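Local structure of putative Phosphoglycerate mutase (Plasmodium falciparum, 3EOZ) at residues 62-67 and 184-189; 24-29 and 161-166; 51-56 and 81-86; 85-90 and 149-154; 100-105 and 132-137. The protein probably acts as a protein serine/threonine phosphatase of the histidine phosphatase superfamily, despite its phosphoglycerate mutase name, this chain being the phosphatase-like domain of a longer, probably membrane-anchored protein. All blocks are in the same frame, centred on the assembly; numbering follows the deposited sequence. Where two conformers were deposited one is given.

Contact 1. Residues 62-67 and 184-189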
# COMPACT_ATOMS: atom_id res chain seq x y z
N ASP B 62 -13.82 24.76 -0.72
CA ASP B 62 -14.09 24.59 0.70
C ASP B 62 -12.81 24.53 1.53
O ASP B 62 -12.72 25.20 2.56
CB ASP B 62 -14.96 23.35 0.96
CG ASP B 62 -16.41 23.57 0.54
OD1 ASP B 62 -16.81 24.74 0.33
OD2 ASP B 62 -17.15 22.56 0.43
N ILE B 63 -11.83 23.75 1.08
CA ILE B 63 -10.60 23.56 1.88
C ILE B 63 -9.58 24.70 1.74
O ILE B 63 -8.69 24.84 2.58
CB ILE B 63 -9.95 22.18 1.59
CG1 ILE B 63 -9.39 22.12 0.17
CG2 ILE B 63 -10.96 21.06 1.80
CD1 ILE B 63 -8.95 20.74 -0.22
N LEU B 64 -9.72 25.51 0.69
CA LEU B 64 -8.85 26.69 0.48
C LEU B 64 -9.54 28.03 0.82
O LEU B 64 -8.94 29.10 0.67
CB LEU B 64 -8.33 26.71 -0.96
CG LEU B 64 -7.33 25.61 -1.36
CD1 LEU B 64 -7.28 25.43 -2.88
CD2 LEU B 64 -5.97 25.94 -0.81
N ASN B 65 -10.79 27.98 1.27
CA ASN B 65 -11.51 29.18 1.72
C ASN B 65 -10.62 30.09 2.58
O ASN B 65 -9.97 29.62 3.53
CB ASN B 65 -12.76 28.76 2.52
CG ASN B 65 -13.53 29.95 3.09
OD1 ASN B 65 -14.28 30.64 2.38
ND2 ASN B 65 -13.36 30.19 4.39
N ASN B 66 -10.59 31.38 2.25
CA ASN B 66 -9.70 32.36 2.89
C ASN B 66 -8.23 32.03 2.64
O ASN B 66 -7.42 32.00 3.57
CB ASN B 66 -9.94 32.49 4.40
CG ASN B 66 -11.42 32.60 4.76
OD1 ASN B 66 -12.23 33.13 3.98
ND2 ASN B 66 -11.77 32.11 5.95
N LYS B 67 -7.90 31.79 1.38
CA LYS B 67 -6.51 31.69 0.93
C LYS B 67 -6.52 31.80 -0.58
O LYS B 67 -7.42 31.28 -1.23
CB LYS B 67 -5.84 30.39 1.44
CG LYS B 67 -4.83 30.64 2.59
CD LYS B 67 -4.61 29.41 3.49
CE LYS B 67 -3.24 29.49 4.22
NZ LYS B 67 -2.84 28.20 4.87
N ILE B 184 -7.61 14.76 -4.64
CA ILE B 184 -6.80 15.87 -4.13
C ILE B 184 -5.72 15.29 -3.21
O ILE B 184 -6.01 14.51 -2.30
CB ILE B 184 -7.64 16.94 -3.35
CG1 ILE B 184 -8.83 17.45 -4.17
CG2 ILE B 184 -6.78 18.11 -2.90
CD1 ILE B 184 -9.89 18.22 -3.33
N THR B 185 -4.49 15.68 -3.43
CA THR B 185 -3.39 15.30 -2.60
C THR B 185 -2.64 16.55 -2.26
O THR B 185 -2.16 17.20 -3.12
CB THR B 185 -2.48 14.37 -3.31
OG1 THR B 185 -3.22 13.27 -3.77
CG2 THR B 185 -1.47 13.86 -2.41
N TRP B 186 -2.54 16.86 -1.00
CA TRP B 186 -1.98 18.11 -0.56
C TRP B 186 -0.82 17.88 0.38
O TRP B 186 -1.00 17.40 1.44
CB TRP B 186 -3.11 18.88 0.11
CG TRP B 186 -2.78 20.15 0.71
CD1 TRP B 186 -1.57 20.65 0.93
CD2 TRP B 186 -3.69 21.10 1.23
NE1 TRP B 186 -1.65 21.85 1.53
CE2 TRP B 186 -2.95 22.15 1.73
CE3 TRP B 186 -5.07 21.16 1.31
CZ2 TRP B 186 -3.53 23.26 2.30
CZ3 TRP B 186 -5.64 22.25 1.87
CH2 TRP B 186 -4.88 23.29 2.36
N LEU B 187 0.38 18.23 -0.02
CA LEU B 187 1.52 18.01 0.84
C LEU B 187 2.01 19.24 1.53
O LEU B 187 1.90 20.30 1.02
CB LEU B 187 2.66 17.46 0.04
CG LEU B 187 2.37 16.16 -0.65
CD1 LEU B 187 1.48 16.45 -1.79
CD2 LEU B 187 3.64 15.55 -1.10
N VAL B 188 2.59 19.07 2.71
CA VAL B 188 3.38 20.09 3.36
C VAL B 188 4.68 19.51 3.86
O VAL B 188 4.65 18.56 4.56
CB VAL B 188 2.68 20.63 4.57
CG1 VAL B 188 3.39 21.77 5.07
CG2 VAL B 188 1.29 20.98 4.28
N LEU B 189 5.82 20.12 3.51
CA LEU B 189 7.15 19.76 4.02
C LEU B 189 7.72 21.03 4.59
O LEU B 189 7.02 22.00 4.57
CB LEU B 189 8.03 19.24 2.90
CG LEU B 189 7.27 18.96 1.62
CD1 LEU B 189 7.96 18.05 0.66
CD2 LEU B 189 5.95 18.43 1.96

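Contact 2. Residues 24-29 and 161-166. With PO4 (phosphate ion), chain D.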
# COMPACT_ATOMS: atom_id res chain seq x y z
N ILE B 24 2.11 21.80 -1.62
CA ILE B 24 1.91 21.40 -2.99
C ILE B 24 0.56 20.74 -3.05
O ILE B 24 0.21 19.98 -2.14
CB ILE B 24 2.99 20.42 -3.46
CG1 ILE B 24 4.39 21.05 -3.29
CG2 ILE B 24 2.73 20.02 -4.93
CD1 ILE B 24 5.46 20.10 -2.85
N ILE B 25 -0.21 21.04 -4.09
CA ILE B 25 -1.51 20.45 -4.26
C ILE B 25 -1.65 19.85 -5.63
O ILE B 25 -1.56 20.54 -6.63
CB ILE B 25 -2.62 21.47 -4.03
CG1 ILE B 25 -2.55 22.00 -2.59
CG2 ILE B 25 -3.98 20.84 -4.27
CD1 ILE B 25 -3.64 23.00 -2.24
N LEU B 26 -1.87 18.54 -5.67
CA LEU B 26 -2.02 17.81 -6.91
C LEU B 26 -3.49 17.44 -7.07
O LEU B 26 -4.11 17.02 -6.11
CB LEU B 26 -1.15 16.55 -6.90
CG LEU B 26 0.34 16.74 -6.61
CD1 LEU B 26 1.15 15.42 -6.84
CD2 LEU B 26 0.92 17.92 -7.43
N VAL B 27 -4.03 17.64 -8.26
CA VAL B 27 -5.44 17.38 -8.53
C VAL B 27 -5.53 16.51 -9.75
O VAL B 27 -5.03 16.88 -10.79
CB VAL B 27 -6.21 18.70 -8.76
CG1 VAL B 27 -7.72 18.43 -8.90
CG2 VAL B 27 -5.93 19.69 -7.60
N ARG B 28 -6.15 15.33 -9.61
CA ARG B 28 -6.34 14.36 -10.71
C ARG B 28 -7.49 14.80 -11.64
O ARG B 28 -8.39 15.52 -11.21
CB ARG B 28 -6.60 12.96 -10.11
CG ARG B 28 -7.15 11.90 -11.08
CD ARG B 28 -6.77 10.45 -10.72
NE ARG B 28 -7.37 9.98 -9.47
CZ ARG B 28 -8.55 9.38 -9.38
NH1 ARG B 28 -9.28 9.18 -10.46
NH2 ARG B 28 -8.99 8.99 -8.19
N HIS B 29 -7.46 14.35 -12.89
CA HIS B 29 -8.60 14.49 -13.80
C HIS B 29 -9.87 13.85 -13.22
O HIS B 29 -9.83 12.74 -12.64
CB HIS B 29 -8.31 13.82 -15.15
CG HIS B 29 -7.11 14.38 -15.86
ND1 HIS B 29 -6.53 15.58 -15.50
CD2 HIS B 29 -6.41 13.92 -16.92
CE1 HIS B 29 -5.50 15.82 -16.29
NE2 HIS B 29 -5.41 14.83 -17.16
N TYR B 161 4.31 9.42 -10.65
CA TYR B 161 5.73 9.76 -10.70
C TYR B 161 6.05 10.74 -9.56
O TYR B 161 6.92 10.48 -8.75
CB TYR B 161 6.12 10.36 -12.06
CG TYR B 161 7.56 10.84 -12.16
CD1 TYR B 161 7.92 12.09 -11.68
CD2 TYR B 161 8.55 10.06 -12.77
CE1 TYR B 161 9.23 12.54 -11.77
CE2 TYR B 161 9.86 10.50 -12.86
CZ TYR B 161 10.20 11.74 -12.36
OH TYR B 161 11.50 12.20 -12.44
N PHE B 162 5.33 11.85 -9.48
CA PHE B 162 5.55 12.84 -8.42
C PHE B 162 5.58 12.22 -7.03
O PHE B 162 6.48 12.48 -6.25
CB PHE B 162 4.48 13.95 -8.44
CG PHE B 162 4.58 14.91 -9.61
CD1 PHE B 162 5.71 14.95 -10.44
CD2 PHE B 162 3.55 15.79 -9.88
CE1 PHE B 162 5.79 15.85 -11.49
CE2 PHE B 162 3.63 16.70 -10.94
CZ PHE B 162 4.75 16.72 -11.74
N LEU B 163 4.58 11.41 -6.72
CA LEU B 163 4.41 10.94 -5.35
C LEU B 163 5.35 9.78 -5.04
O LEU B 163 5.89 9.71 -3.94
CB LEU B 163 2.96 10.55 -5.07
CG LEU B 163 1.98 11.74 -5.02
CD1 LEU B 163 0.56 11.25 -4.77
CD2 LEU B 163 2.37 12.71 -3.94
N CYS B 164 5.55 8.89 -6.00
CA CYS B 164 6.56 7.84 -5.80
C CYS B 164 7.91 8.48 -5.46
O CYS B 164 8.62 8.04 -4.54
CB CYS B 164 6.71 6.92 -7.03
SG CYS B 164 5.36 5.73 -7.21
N ARG B 165 8.22 9.53 -6.20
CA ARG B 165 9.48 10.23 -6.03
C ARG B 165 9.50 11.08 -4.74
O ARG B 165 10.40 10.93 -3.92
CB ARG B 165 9.76 11.05 -7.28
CG ARG B 165 11.04 11.80 -7.20
CD ARG B 165 11.46 12.39 -8.54
NE ARG B 165 12.67 13.20 -8.33
CZ ARG B 165 13.29 13.88 -9.28
NH1 ARG B 165 12.83 13.87 -10.53
NH2 ARG B 165 14.36 14.60 -8.97
N ALA B 166 8.50 11.92 -4.53
CA ALA B 166 8.49 12.81 -3.35
C ALA B 166 8.42 12.04 -2.04
O ALA B 166 9.04 12.43 -1.04
CB ALA B 166 7.33 13.85 -3.44
P PO4 D . 14.05 13.86 -4.77
O1 PO4 D . 14.86 13.08 -3.75
O2 PO4 D . 12.90 14.56 -4.07
O3 PO4 D . 14.95 14.88 -5.41
O4 PO4 D . 13.59 12.90 -5.85

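Contact 3. Residues 51-56 and 81-86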
# COMPACT_ATOMS: atom_id res chain seq x y z
N LYS B 51 -18.63 15.82 -13.50
CA LYS B 51 -19.16 15.69 -12.16
C LYS B 51 -18.00 15.61 -11.17
O LYS B 51 -17.97 16.36 -10.18
N GLN B 52 -17.04 14.73 -11.46
CA GLN B 52 -15.86 14.55 -10.60
C GLN B 52 -15.22 15.91 -10.46
O GLN B 52 -15.09 16.45 -9.35
CB GLN B 52 -14.82 13.58 -11.20
CG GLN B 52 -15.33 12.30 -11.84
CD GLN B 52 -15.84 11.32 -10.84
OE1 GLN B 52 -15.41 10.16 -10.83
NE2 GLN B 52 -16.77 11.75 -10.00
N ALA B 53 -14.84 16.47 -11.62
CA ALA B 53 -14.12 17.72 -11.70
C ALA B 53 -14.84 18.78 -10.89
O ALA B 53 -14.23 19.52 -10.12
CB ALA B 53 -13.96 18.16 -13.15
N ASP B 54 -16.16 18.80 -11.04
CA ASP B 54 -16.96 19.81 -10.38
C ASP B 54 -17.07 19.61 -8.88
O ASP B 54 -16.98 20.58 -8.12
CB ASP B 54 -18.34 19.90 -11.03
CG ASP B 54 -18.98 21.23 -10.79
OD1 ASP B 54 -18.85 22.11 -11.67
OD2 ASP B 54 -19.53 21.41 -9.69
N ILE B 55 -17.26 18.37 -8.43
CA ILE B 55 -17.22 18.10 -6.98
C ILE B 55 -15.84 18.38 -6.39
O ILE B 55 -15.73 18.94 -5.29
CB ILE B 55 -17.70 16.66 -6.63
CG1 ILE B 55 -19.21 16.67 -6.36
CG2 ILE B 55 -17.02 16.14 -5.37
CD1 ILE B 55 -19.63 17.64 -5.19
N THR B 56 -14.79 18.01 -7.13
CA THR B 56 -13.41 18.35 -6.74
C THR B 56 -13.25 19.86 -6.55
O THR B 56 -12.76 20.31 -5.51
CB THR B 56 -12.37 17.92 -7.80
OG1 THR B 56 -12.59 16.56 -8.18
CG2 THR B 56 -10.97 18.09 -7.28
N LYS B 81 -7.19 20.41 -19.71
CA LYS B 81 -7.80 21.73 -19.97
C LYS B 81 -9.25 21.81 -19.49
O LYS B 81 -9.65 22.76 -18.81
CB LYS B 81 -7.71 22.06 -21.47
CG LYS B 81 -6.35 22.66 -21.86
CD LYS B 81 -5.93 22.41 -23.30
CE LYS B 81 -4.55 23.04 -23.55
NZ LYS B 81 -3.88 22.59 -24.81
N GLU B 82 -10.02 20.79 -19.84
CA GLU B 82 -11.41 20.70 -19.43
C GLU B 82 -11.55 20.77 -17.91
O GLU B 82 -12.29 21.61 -17.38
CB GLU B 82 -12.01 19.40 -19.98
CG GLU B 82 -13.38 19.55 -20.58
CD GLU B 82 -13.72 18.44 -21.58
OE1 GLU B 82 -12.82 17.98 -22.33
OE2 GLU B 82 -14.90 18.04 -21.62
N THR B 83 -10.83 19.89 -17.21
CA THR B 83 -10.85 19.83 -15.74
C THR B 83 -10.42 21.17 -15.16
O THR B 83 -11.04 21.66 -14.22
CB THR B 83 -9.93 18.67 -15.21
OG1 THR B 83 -10.45 17.41 -15.65
CG2 THR B 83 -9.83 18.66 -13.70
N ALA B 84 -9.36 21.76 -15.72
CA ALA B 84 -8.90 23.09 -15.31
C ALA B 84 -10.04 24.11 -15.44
O ALA B 84 -10.34 24.85 -14.50
CB ALA B 84 -7.71 23.52 -16.12
N ASN B 85 -10.69 24.11 -16.60
CA ASN B 85 -11.83 25.00 -16.84
C ASN B 85 -12.90 24.86 -15.76
O ASN B 85 -13.23 25.84 -15.09
CB ASN B 85 -12.43 24.74 -18.23
CG ASN B 85 -11.88 25.68 -19.29
OD1 ASN B 85 -10.98 25.31 -20.07
ND2 ASN B 85 -12.41 26.91 -19.32
N ILE B 86 -13.43 23.65 -15.59
CA ILE B 86 -14.46 23.40 -14.60
C ILE B 86 -14.01 23.86 -13.20
O ILE B 86 -14.81 24.40 -12.42
CB ILE B 86 -14.82 21.90 -14.58
CG1 ILE B 86 -15.48 21.48 -15.90
CG2 ILE B 86 -15.75 21.57 -13.41
CD1 ILE B 86 -15.60 19.97 -16.09

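Contact 4. Residues 85-90 and 149-154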
# COMPACT_ATOMS: atom_id res chain seq x y z
N ASN B 85 -10.69 24.11 -16.60
CA ASN B 85 -11.83 25.00 -16.84
C ASN B 85 -12.90 24.86 -15.76
O ASN B 85 -13.23 25.84 -15.09
CB ASN B 85 -12.43 24.74 -18.23
CG ASN B 85 -11.88 25.68 -19.29
OD1 ASN B 85 -10.98 25.31 -20.07
ND2 ASN B 85 -12.41 26.91 -19.32
N ILE B 86 -13.43 23.65 -15.59
CA ILE B 86 -14.46 23.40 -14.60
C ILE B 86 -14.01 23.86 -13.20
O ILE B 86 -14.81 24.40 -12.42
CB ILE B 86 -14.82 21.90 -14.58
CG1 ILE B 86 -15.48 21.48 -15.90
CG2 ILE B 86 -15.75 21.57 -13.41
CD1 ILE B 86 -15.60 19.97 -16.09
N ILE B 87 -12.73 23.65 -12.89
CA ILE B 87 -12.18 24.07 -11.58
C ILE B 87 -12.03 25.59 -11.49
O ILE B 87 -12.23 26.14 -10.41
CB ILE B 87 -10.86 23.30 -11.22
CG1 ILE B 87 -11.21 21.87 -10.78
CG2 ILE B 87 -10.09 23.97 -10.09
CD1 ILE B 87 -10.03 20.92 -10.71
N SER B 88 -11.69 26.25 -12.60
CA SER B 88 -11.69 27.74 -12.70
C SER B 88 -12.89 28.40 -12.04
O SER B 88 -12.74 29.31 -11.24
CB SER B 88 -11.71 28.21 -14.16
OG SER B 88 -10.64 27.65 -14.90
N LYS B 89 -14.07 27.93 -12.40
CA LYS B 89 -15.32 28.45 -11.84
C LYS B 89 -15.24 28.75 -10.35
O LYS B 89 -15.80 29.74 -9.90
CB LYS B 89 -16.47 27.48 -12.10
N TYR B 90 -14.53 27.92 -9.59
CA TYR B 90 -14.50 28.08 -8.12
C TYR B 90 -13.42 29.07 -7.66
O TYR B 90 -13.40 29.51 -6.50
CB TYR B 90 -14.37 26.70 -7.45
CG TYR B 90 -15.52 25.79 -7.83
CD1 TYR B 90 -16.66 25.70 -7.03
CD2 TYR B 90 -15.50 25.06 -9.01
CE1 TYR B 90 -17.74 24.89 -7.39
CE2 TYR B 90 -16.56 24.25 -9.38
CZ TYR B 90 -17.68 24.17 -8.57
OH TYR B 90 -18.74 23.37 -8.94
N TYR B 149 -1.49 29.84 -3.01
CA TYR B 149 -1.53 28.46 -3.46
C TYR B 149 -1.65 28.36 -4.98
O TYR B 149 -2.30 29.17 -5.60
CB TYR B 149 -2.72 27.75 -2.83
CG TYR B 149 -2.55 27.46 -1.36
CD1 TYR B 149 -2.01 26.26 -0.93
CD2 TYR B 149 -2.92 28.38 -0.40
CE1 TYR B 149 -1.85 25.98 0.42
CE2 TYR B 149 -2.76 28.12 0.95
CZ TYR B 149 -2.23 26.91 1.35
OH TYR B 149 -2.07 26.63 2.70
N GLN B 150 -1.02 27.35 -5.57
CA GLN B 150 -1.29 26.96 -6.95
C GLN B 150 -1.78 25.51 -6.97
O GLN B 150 -1.40 24.71 -6.10
CB GLN B 150 -0.05 27.08 -7.84
CG GLN B 150 0.59 28.46 -7.95
CD GLN B 150 1.49 28.78 -6.80
OE1 GLN B 150 2.34 27.99 -6.44
NE2 GLN B 150 1.28 29.96 -6.18
N LEU B 151 -2.61 25.19 -7.95
CA LEU B 151 -3.17 23.86 -8.13
C LEU B 151 -2.54 23.24 -9.35
O LEU B 151 -2.55 23.83 -10.42
CB LEU B 151 -4.67 23.93 -8.33
CG LEU B 151 -5.47 24.53 -7.17
CD1 LEU B 151 -6.95 24.64 -7.53
CD2 LEU B 151 -5.32 23.70 -5.93
N VAL B 152 -1.95 22.06 -9.18
CA VAL B 152 -1.31 21.38 -10.29
C VAL B 152 -2.26 20.27 -10.70
O VAL B 152 -2.48 19.36 -9.93
CB VAL B 152 0.06 20.85 -9.89
CG1 VAL B 152 0.79 20.28 -11.09
CG2 VAL B 152 0.86 21.96 -9.26
N ILE B 153 -2.84 20.37 -11.89
CA ILE B 153 -3.75 19.33 -12.37
C ILE B 153 -2.94 18.30 -13.14
O ILE B 153 -2.10 18.66 -13.96
CB ILE B 153 -4.88 19.88 -13.22
CG1 ILE B 153 -5.68 20.90 -12.40
CG2 ILE B 153 -5.80 18.75 -13.69
CD1 ILE B 153 -6.91 21.35 -13.09
N CYS B 154 -3.18 17.03 -12.84
CA CYS B 154 -2.26 15.96 -13.23
C CYS B 154 -2.96 14.73 -13.78
O CYS B 154 -3.96 14.26 -13.24
CB CYS B 154 -1.44 15.51 -12.02
SG CYS B 154 -0.19 16.66 -11.47

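Contact 5. Residues 100-105 and 132-137. With PO4 (phosphate ion), chain D.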
# COMPACT_ATOMS: atom_id res chain seq x y z
N PRO B 100 3.33 22.12 -20.97
CA PRO B 100 3.52 20.88 -21.72
C PRO B 100 4.38 19.82 -21.00
O PRO B 100 4.29 18.65 -21.35
CB PRO B 100 4.21 21.34 -23.02
CG PRO B 100 4.62 22.71 -22.81
CD PRO B 100 3.75 23.30 -21.75
N ASN B 101 5.18 20.24 -20.02
CA ASN B 101 5.92 19.30 -19.16
C ASN B 101 5.03 18.39 -18.30
O ASN B 101 5.49 17.32 -17.88
CB ASN B 101 6.93 20.05 -18.28
CG ASN B 101 8.14 20.54 -19.06
OD1 ASN B 101 8.49 19.99 -20.11
ND2 ASN B 101 8.82 21.55 -18.53
N LEU B 102 3.78 18.80 -18.05
CA LEU B 102 2.76 17.98 -17.39
C LEU B 102 2.09 16.94 -18.30
O LEU B 102 1.24 16.18 -17.85
CB LEU B 102 1.66 18.87 -16.78
CG LEU B 102 1.97 19.71 -15.54
CD1 LEU B 102 0.82 20.60 -15.23
CD2 LEU B 102 2.32 18.83 -14.31
N ASN B 103 2.46 16.91 -19.58
CA ASN B 103 1.90 15.93 -20.52
C ASN B 103 2.17 14.50 -20.10
O ASN B 103 3.30 14.15 -19.79
CB ASN B 103 2.48 16.11 -21.92
CG ASN B 103 1.91 17.32 -22.65
OD1 ASN B 103 1.14 18.11 -22.09
ND2 ASN B 103 2.28 17.45 -23.90
N GLU B 104 1.12 13.68 -20.14
CA GLU B 104 1.20 12.25 -19.86
C GLU B 104 2.15 11.50 -20.76
O GLU B 104 2.71 10.48 -20.37
CB GLU B 104 -0.17 11.62 -20.07
CG GLU B 104 -0.57 11.60 -21.55
CD GLU B 104 -2.05 11.55 -21.76
OE1 GLU B 104 -2.77 12.24 -20.99
OE2 GLU B 104 -2.49 10.85 -22.71
N GLY B 105 2.30 11.97 -22.00
CA GLY B 105 3.15 11.30 -22.96
C GLY B 105 2.68 9.89 -23.32
O GLY B 105 1.58 9.45 -22.97
N ASN B 132 10.90 15.30 -15.16
CA ASN B 132 11.85 15.76 -14.16
C ASN B 132 11.82 17.28 -13.98
O ASN B 132 11.91 17.77 -12.86
CB ASN B 132 13.28 15.37 -14.50
CG ASN B 132 14.25 15.73 -13.38
OD1 ASN B 132 14.35 15.01 -12.39
ND2 ASN B 132 14.95 16.85 -13.52
N LYS B 133 11.71 17.99 -15.09
CA LYS B 133 11.59 19.43 -15.11
C LYS B 133 10.30 19.88 -14.39
O LYS B 133 10.34 20.82 -13.62
CB LYS B 133 11.63 19.94 -16.55
CG LYS B 133 11.55 21.48 -16.69
CD LYS B 133 12.57 22.20 -15.81
CE LYS B 133 12.63 23.71 -16.08
NZ LYS B 133 11.47 24.44 -15.52
N ALA B 134 9.18 19.20 -14.65
CA ALA B 134 7.94 19.52 -13.96
C ALA B 134 8.04 19.23 -12.47
O ALA B 134 7.55 20.01 -11.64
CB ALA B 134 6.78 18.73 -14.56
N TYR B 135 8.67 18.11 -12.13
CA TYR B 135 8.82 17.72 -10.73
C TYR B 135 9.54 18.81 -9.96
O TYR B 135 9.12 19.20 -8.89
CB TYR B 135 9.59 16.39 -10.61
CG TYR B 135 9.80 15.98 -9.17
CD1 TYR B 135 8.73 15.54 -8.40
CD2 TYR B 135 11.05 16.06 -8.57
CE1 TYR B 135 8.91 15.18 -7.07
CE2 TYR B 135 11.25 15.71 -7.24
CZ TYR B 135 10.17 15.27 -6.49
OH TYR B 135 10.34 14.92 -5.18
N GLU B 136 10.64 19.30 -10.51
CA GLU B 136 11.38 20.41 -9.90
C GLU B 136 10.60 21.72 -9.87
O GLU B 136 10.70 22.48 -8.91
CB GLU B 136 12.69 20.63 -10.63
CG GLU B 136 13.60 19.42 -10.53
CD GLU B 136 14.96 19.64 -11.15
OE1 GLU B 136 15.14 20.65 -11.87
OE2 GLU B 136 15.85 18.80 -10.91
N THR B 137 9.85 21.99 -10.94
CA THR B 137 9.06 23.19 -10.98
C THR B 137 8.09 23.19 -9.80
O THR B 137 8.07 24.13 -9.02
CB THR B 137 8.25 23.31 -12.26
OG1 THR B 137 9.14 23.40 -13.37
CG2 THR B 137 7.29 24.54 -12.19
P PO4 D . 14.05 13.86 -4.77
O1 PO4 D . 14.86 13.08 -3.75
O2 PO4 D . 12.90 14.56 -4.07
O3 PO4 D . 14.95 14.88 -5.41
O4 PO4 D . 13.59 12.90 -5.85
O HOH W 1 7.79 22.47 -16.06

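Contact 1. Residues 62-67 and 184-189
I63 and I184 meet tip to tip, the two CD1 methyls 4.1 Å apart, and the flank of the same I63 passes the six-membered ring of W186. This is the closely packed part of the contact: I63 CG1 lies 4.1 Å from W186 CZ3, while the carbonyl O of I63 sits near the ring plane at its edge. The ring stretches out to helix 49-64 because CG of W186 is anti to its backbone N (chi1 176°), which carries the indole away from strand 182-189. L64 adds a lighter touch, its CD2 coming within 4.3 Å of W186 CH2 from an oblique direction. Beyond L64 packing gives way to solvent around N65 and N66; K67 turns back, and its NZ is hydrogen-bonded to the hydroxyl of Y149. No hydrogen bond joins the two segments. I25 and F200 extend the apolar layer, in which helix 49-64 packs on one face of the central sheet, as in the α/β fold of histidine phosphatases.

Contact 2. Residues 24-29 and 161-166
L26 presses one methyl into the angle between F162 and L163. Its CD1 approaches the F162 ring edge-on, near the ring plane, 3.9 Å from F162 CD2, and the same methyl is 4.2 Å from CD2 of L163. With CG beside the backbone N (chi1 -69°), L163 swings its end back to the strand although its CB does not point there. In the next shell F139 meets the F162 ring edge-to-face, T185 touches L163 and V152 flanks L26. Farther along helix 156-166, R165 reaches away from the strand on an extended chain. Its NE donates a nearly straight bond of 2.7 Å to O4 of a phosphate ion, probably from the crystallisation liquor, and its NH1 bonds Y161 OH at 2.9 Å, tilted from the guanidinium plane. N132 receives a second bond from NH1, and Y135 also binds the phosphate. The apolar core is that of a helix laid on a central strand of the mixed sheet, a layer of the histidine phosphatase α/β sandwich.

Contact 3. Residues 51-56 and 81-86
Helices 49-64 and 78-88 pack side by side on the same face of the central sheet, and here they come together. Their local axes approach to 9.0 Å at a crossing angle of -40°. A53 sits at the close approach, its methyl facing I86 and T83: CB of A53 is 3.8 Å from I86 CD1 and 4.2 Å from T83 CG2. Both ends of I86 reach A53. CG1, anti to the carbonyl carbon (chi1 -66°), carries CD1 there, and CG2 packs on the same methyl while also meeting D54, whose OD1 is 3.6 Å from I86 CG2; the aspartate side chain crosses I86 at about a right angle. In the α/β fold of histidine phosphatases these are the helices that follow the first and second strands, with strand 68-74 between them in the chain. T83 turns its methyl to A53, while its OG1 is hydrogen-bonded to R79 O in its own helix. One turn after Q52, T56 N and OG1 both grip the carbonyl O of that residue; the hydroxyl, 2.8 Å from Q52 O, stands well above the carbonyl plane. I153 of the sheet lies beneath T83 and A84.

Contact 4. Residues 85-90 and 149-154
I87 reaches down from helix 78-88 onto two residues of strand 148-154, L151 and I153. From CB the side chain divides. CG2, the branch anti to the backbone N, goes to L151: CG2 of I87 stands 4.1 Å from L151 CD1, and the two side chains pass at a slant. The other branch leaves through CG1, anti to the carbonyl carbon (chi1 -76°), and an extended chi2 of 166° sends CD1 straight on to I153. There the side chains meet tip to tip, CD1 of I87 and CD1 of I153 being 3.9 Å apart. L151 and I153 are two residues apart on the strand, so both side chains rise from the same face of the sheet and I87 spans them with its two branches. All three are buried, and no hydrogen bond crosses the contact. I72 and V27, on the strands flanking 148-154, also touch I87, which therefore packs over three adjacent strands. Such an aliphatic seam between a covering helix and the parallel strands beneath it is the core of a three-layer α/β/α sandwich, here that of the histidine phosphatase fold.

Contact 5. Residues 100-105 and 132-137
Between N101 and K133 an amide nitrogen lies against aliphatic carbon: ND2 of N101 is 3.3 Å from CG of K133 without any hydrogen bond between them. The asparagine instead joins the helix through water 1, which accepts from ND2 of N101 at 2.8 Å and donates to OG1 of T137 at 3.2 Å. K133 bends at chi2 and chi4, its first carbons meeting the amide while NZ leads away to a weak bond with T137. A134 lies under the backbone of the short 3-10 turn 100-102, its CB 3.8 Å from the carbonyl O of N101, and L102 touches the same methyl. The turn lies early in the long connection from edge strand 95-98 to helix 114-139 of the histidine phosphatase domain and packs against the side of that helix. Carbonyl O of K133 is gripped from opposite faces by N and OG1 of T137. Y135 points elsewhere, CG anti to its N (chi1 179°), and its hydroxyl donates a 2.8 Å bond to O2 of the phosphate ion also held by R165.

Overall arrangement
From the N terminus, strand 22-28 opens the loop that contact 2 closes at helix 156-166. Helix 49-64 follows; contact 3 closes its short loop to helix 78-88 and is nested inside that of contact 2. Contact 1 ties the end of helix 49-64 to strand 182-189, crossing contacts 2 and 3 along the chain. Contact 4, itself nested inside contacts 1 and 2, starts where contact 3 ends, sharing N85 and I86, and reaches strand 148-154. Contact 5, nested inside contact 4, returns the loop after strand 95-98 to helix 114-139. Contacts 1, 3 and 4 belong to the layer of helices 49-64 and 78-88; contacts 2 and 5 involve helices 156-166 and 114-139, which share the phosphate ion.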